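Local atomic coordinates of sorbitol dehydrogenase (Gluconobacter oxydans, PDB entry 5ITG), a protein that probably oxidises D-sorbitol to L-sorbose with a nicotinamide cofactor bound by its Rossmann-fold domain. Residues A[428-432]-A[433-437]; A[451-454]-A[455-458]. All blocks are in the same frame, centred on the assembly; numbering follows the deposited sequence.

Interaction 1. Residues A[428-432]-A[433-437]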
loop_
_atom_site.group_PDB
_atom_site.type_symbol
_atom_site.label_atom_id
_atom_site.label_comp_id
_atom_site.label_asym_id
_atom_site.label_seq_id
_atom_site.Cartn_x
_atom_site.Cartn_y
_atom_site.Cartn_z
ATOM N N PRO A 428 8.698 -10.341 -15.163
ATOM C CA PRO A 428 9.408 -9.274 -15.874
ATOM C C PRO A 428 10.933 -9.378 -15.873
ATOM O O PRO A 428 11.574 -9.091 -16.881
ATOM C CB PRO A 428 8.919 -8.012 -15.170
ATOM C CG PRO A 428 7.522 -8.370 -14.788
ATOM C CD PRO A 428 7.699 -9.771 -14.240
ATOM N N THR A 429 11.511 -9.800 -14.752
ATOM C CA THR A 429 12.965 -9.896 -14.637
ATOM C C THR A 429 13.567 -11.120 -15.317
ATOM O O THR A 429 14.786 -11.233 -15.424
ATOM C CB THR A 429 13.406 -9.910 -13.158
ATOM O OG1 THR A 429 12.915 -11.098 -12.523
ATOM C CG2 THR A 429 12.866 -8.690 -12.429
ATOM N N TYR A 430 12.720 -12.037 -15.765
ATOM C CA TYR A 430 13.200 -13.243 -16.428
ATOM C C TYR A 430 13.360 -13.034 -17.927
ATOM O O TYR A 430 12.549 -12.355 -18.560
ATOM C CB TYR A 430 12.236 -14.414 -16.195
ATOM C CG TYR A 430 12.310 -15.049 -14.822
ATOM C CD1 TYR A 430 13.110 -14.507 -13.814
ATOM C CD2 TYR A 430 11.566 -16.193 -14.528
ATOM C CE1 TYR A 430 13.163 -15.092 -12.544
ATOM C CE2 TYR A 430 11.612 -16.781 -13.269
ATOM C CZ TYR A 430 12.410 -16.225 -12.280
ATOM O OH TYR A 430 12.437 -16.793 -11.025
ATOM N N GLY A 431 14.417 -13.624 -18.479
ATOM C CA GLY A 431 14.675 -13.537 -19.905
ATOM C C GLY A 431 14.562 -14.933 -20.488
ATOM O O GLY A 431 13.961 -15.814 -19.870
ATOM N N ASP A 432 15.142 -15.148 -21.667
ATOM C CA ASP A 432 15.089 -16.460 -22.309
ATOM C C ASP A 432 15.827 -17.500 -21.482
ATOM O O ASP A 432 15.363 -18.632 -21.328
ATOM C CB ASP A 432 15.709 -16.403 -23.711
ATOM C CG ASP A 432 14.975 -15.456 -24.637
ATOM O OD1 ASP A 432 13.728 -15.516 -24.684
ATOM O OD2 ASP A 432 15.649 -14.658 -25.327
ATOM N N ALA A 433 16.985 -17.111 -20.957
ATOM C CA ALA A 433 17.790 -18.008 -20.141
ATOM C C ALA A 433 16.992 -18.494 -18.928
ATOM O O ALA A 433 16.856 -19.696 -18.700
ATOM C CB ALA A 433 19.057 -17.296 -19.685
ATOM N N GLU A 434 16.462 -17.557 -18.152
ATOM C CA GLU A 434 15.688 -17.918 -16.971
ATOM C C GLU A 434 14.507 -18.829 -17.302
ATOM O O GLU A 434 14.333 -19.879 -16.681
ATOM C CB GLU A 434 15.179 -16.660 -16.266
ATOM C CG GLU A 434 16.258 -15.839 -15.575
ATOM C CD GLU A 434 17.272 -15.263 -16.544
ATOM O OE1 GLU A 434 16.887 -14.435 -17.398
ATOM O OE2 GLU A 434 18.459 -15.639 -16.449
ATOM N N TRP A 435 13.698 -18.430 -18.282
ATOM C CA TRP A 435 12.530 -19.215 -18.664
ATOM C C TRP A 435 12.862 -20.609 -19.168
ATOM O O TRP A 435 12.051 -21.524 -19.037
ATOM C CB TRP A 435 11.697 -18.467 -19.712
ATOM C CG TRP A 435 10.710 -17.512 -19.112
ATOM C CD1 TRP A 435 10.642 -16.165 -19.316
ATOM C CD2 TRP A 435 9.637 -17.836 -18.214
ATOM N NE1 TRP A 435 9.594 -15.630 -18.604
ATOM C CE2 TRP A 435 8.960 -16.633 -17.919
ATOM C CE3 TRP A 435 9.181 -19.026 -17.631
ATOM C CZ2 TRP A 435 7.849 -16.582 -17.066
ATOM C CZ3 TRP A 435 8.076 -18.978 -16.783
ATOM C CH2 TRP A 435 7.424 -17.763 -16.511
ATOM N N LYS A 436 14.049 -20.778 -19.745
ATOM C CA LYS A 436 14.452 -22.088 -20.237
ATOM C C LYS A 436 14.596 -23.019 -19.043
ATOM O O LYS A 436 14.131 -24.157 -19.068
ATOM C CB LYS A 436 15.791 -22.009 -20.977
ATOM C CG LYS A 436 16.349 -23.374 -21.379
ATOM C CD LYS A 436 17.713 -23.247 -22.049
ATOM C CE LYS A 436 18.244 -24.600 -22.512
ATOM N NZ LYS A 436 19.537 -24.464 -23.242
ATOM N N LEU A 437 15.248 -22.524 -17.998
ATOM C CA LEU A 437 15.453 -23.299 -16.781
ATOM C C LEU A 437 14.112 -23.628 -16.138
ATOM O O LEU A 437 13.838 -24.776 -15.795
ATOM C CB LEU A 437 16.307 -22.506 -15.787
ATOM C CG LEU A 437 17.756 -22.213 -16.182
ATOM C CD1 LEU A 437 18.396 -21.310 -15.139
ATOM C CD2 LEU A 437 18.528 -23.518 -16.306
#
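The backbone N of Gly431 gives its hydrogen to Glu434 OE1 over 2.8 Å, a somewhat bent bond, and the carboxylate oxygen receives it on its anti lone pair, away from OE2. Gly431 is the N-cap of helix 432-439 and Glu434 stands three residues further on, at N3, so this bond is one half of a capping box; Gly431 has no side chain to make the reciprocal bond to Glu434 N, and the box stays incomplete. Glu434 reaches back because its chain bends at chi2 (64°), which folds the carboxylate toward the start of the helix. The same side chain is also used for its carbon atoms: CB lies over one face of the Tyr430 ring, 3.6 Å from Tyr430 CG, while the plane of the carboxylate is turned 62° from that of the phenol. Trp435 meets the edge of that ring, which is directed at the indole face in an edge-to-face pair with planes 82° apart, and Tyr430 CB sits above the five-membered ring, 3.8 Å from Trp435 NE1. In the backbone, the first turn of the helix is closed by Trp435 N to Gly431 O at 3.1 Å and Lys436 N to Asp432 O at 3.0 Å. The phenol OH is hydrogen-bonded to Tyr409 on helix 400-412. A carboxylate beside the helix N-terminus is probably favoured by the helix dipole, so one glutamate both satisfies a backbone N-H preceding the helix and shields an aromatic face.

Interaction 2. Residues A[451-454]-A[455-458]; sequences AFDG and WRDL
Phe452 and Trp455 lie side by side and point the same way, with Phe452 CD1 only 3.5 Å from Trp455 CZ2. Their rings are inclined by 35°, neither stacked nor edge-to-face. The indole is laid back over the preceding backbone: Phe452 CA sits above its six-membered ring, 4.0 Å from the centroid, and Phe452 O approaches the same face. This follows from Trp455 CG standing between its backbone N and carbonyl carbon (chi1 57°). With an alanine at Trp455, Phe452 CD1 and the Phe452 backbone would probably lose the indole they pack against, opening a gap toward helix 377-394. Away from this buried pair, a salt bridge holds the exposed side. Arg456 grips Asp453 OD1 side-on, through NE at 2.8 Å and NH2 at 3.1 Å, the oxygen lying in the guanidinium plane while the carboxylate is turned 79° from it. NH2 is held a second time by Leu447 O. Trp455 N to Phe452 O and Arg456 N to Asp453 O are both weak, whereas Leu458 N to Trp455 O, at 3.1 Å, closes a type I beta turn. Within the loop joining helices 432-439 and 461-477, Phe452 packs on helix 400-412, whereas Trp455 touches both Ile406 of that helix and Val389 of helix 377-394.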
loop_
_atom_site.group_PDB
_atom_site.type_symbol
_atom_site.label_atom_id
_atom_site.label_comp_id
_atom_site.label_asym_id
_atom_site.label_seq_id
_atom_site.Cartn_x
_atom_site.Cartn_y
_atom_site.Cartn_z
ATOM N N ALA A 451 15.403 -16.030 -8.183
ATOM C CA ALA A 451 14.467 -15.959 -7.064
ATOM C C ALA A 451 15.059 -16.392 -5.724
ATOM O O ALA A 451 14.672 -15.871 -4.674
ATOM C CB ALA A 451 13.225 -16.810 -7.374
ATOM N N PHE A 452 16.005 -17.326 -5.771
ATOM C CA PHE A 452 16.610 -17.879 -4.567
ATOM C C PHE A 452 18.007 -17.357 -4.217
ATOM O O PHE A 452 18.674 -17.906 -3.332
ATOM C CB PHE A 452 16.628 -19.404 -4.702
ATOM C CG PHE A 452 15.377 -19.962 -5.337
ATOM C CD1 PHE A 452 14.116 -19.631 -4.835
ATOM C CD2 PHE A 452 15.454 -20.778 -6.464
ATOM C CE1 PHE A 452 12.948 -20.100 -5.451
ATOM C CE2 PHE A 452 14.291 -21.252 -7.088
ATOM C CZ PHE A 452 13.037 -20.912 -6.582
ATOM N N ASP A 453 18.435 -16.291 -4.890
ATOM C CA ASP A 453 19.757 -15.710 -4.649
ATOM C C ASP A 453 19.969 -15.123 -3.254
ATOM O O ASP A 453 21.104 -15.045 -2.782
ATOM C CB ASP A 453 20.063 -14.619 -5.684
ATOM C CG ASP A 453 20.381 -15.182 -7.063
ATOM O OD1 ASP A 453 20.501 -16.412 -7.191
ATOM O OD2 ASP A 453 20.515 -14.386 -8.016
ATOM N N GLY A 454 18.885 -14.702 -2.607
ATOM C CA GLY A 454 18.984 -14.103 -1.287
ATOM C C GLY A 454 19.594 -14.970 -0.196
ATOM O O GLY A 454 20.068 -14.449 0.818
ATOM N N TRP A 455 19.575 -16.286 -0.385
ATOM C CA TRP A 455 20.140 -17.186 0.613
ATOM C C TRP A 455 21.182 -18.136 0.037
ATOM O O TRP A 455 21.675 -19.026 0.730
ATOM C CB TRP A 455 19.029 -17.988 1.299
ATOM C CG TRP A 455 18.155 -18.795 0.375
ATOM C CD1 TRP A 455 18.427 -20.026 -0.152
ATOM C CD2 TRP A 455 16.848 -18.440 -0.083
ATOM N NE1 TRP A 455 17.361 -20.467 -0.908
ATOM C CE2 TRP A 455 16.377 -19.510 -0.881
ATOM C CE3 TRP A 455 16.022 -17.323 0.104
ATOM C CZ2 TRP A 455 15.117 -19.493 -1.488
ATOM C CZ3 TRP A 455 14.764 -17.306 -0.505
ATOM C CH2 TRP A 455 14.328 -18.391 -1.291
ATOM N N ARG A 456 21.543 -17.909 -1.221
ATOM C CA ARG A 456 22.502 -18.761 -1.915
ATOM C C ARG A 456 23.898 -18.807 -1.282
ATOM O O ARG A 456 24.637 -19.766 -1.490
ATOM C CB ARG A 456 22.597 -18.333 -3.383
ATOM C CG ARG A 456 23.047 -19.442 -4.317
ATOM C CD ARG A 456 23.080 -18.975 -5.764
ATOM N NE ARG A 456 21.753 -18.734 -6.328
ATOM C CZ ARG A 456 20.857 -19.684 -6.590
ATOM N NH1 ARG A 456 21.135 -20.955 -6.336
ATOM N NH2 ARG A 456 19.688 -19.365 -7.128
ATOM N N ASP A 457 24.258 -17.790 -0.502
ATOM C CA ASP A 457 25.574 -17.768 0.134
ATOM C C ASP A 457 25.698 -18.810 1.246
ATOM O O ASP A 457 26.800 -19.241 1.592
ATOM C CB ASP A 457 25.885 -16.371 0.685
ATOM C CG ASP A 457 24.797 -15.843 1.600
ATOM O OD1 ASP A 457 23.651 -15.679 1.131
ATOM O OD2 ASP A 457 25.092 -15.588 2.785
ATOM N N LEU A 458 24.560 -19.217 1.797
ATOM C CA LEU A 458 24.528 -20.215 2.858
ATOM C C LEU A 458 24.611 -21.620 2.260
ATOM O O LEU A 458 24.583 -21.790 1.041
ATOM C CB LEU A 458 23.226 -20.082 3.652
ATOM C CG LEU A 458 22.987 -18.714 4.294
ATOM C CD1 LEU A 458 21.569 -18.642 4.840
ATOM C CD2 LEU A 458 24.013 -18.486 5.398
#

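Both interactions belong to the C-terminal domain, and the chain passes through them in series, with centres about 17 Å apart. Interaction 1 is largely a surface contact at the start of a helix, with Tyr430 its one buried residue; interaction 2 is partly buried, its aromatic pair inside and its ion pair outside. Each uses an acidic side chain locally, but on different mates: a backbone N-H in 428-437, an arginine in 451-458. The two meet directly where Tyr430 OH packs against Ala451 CB at 3.7 Å. They also share supports, since Tyr430 and Phe452 both contact Tyr409, and Tyr430 and Ala451 both rest on Cys378 of helix 377-394.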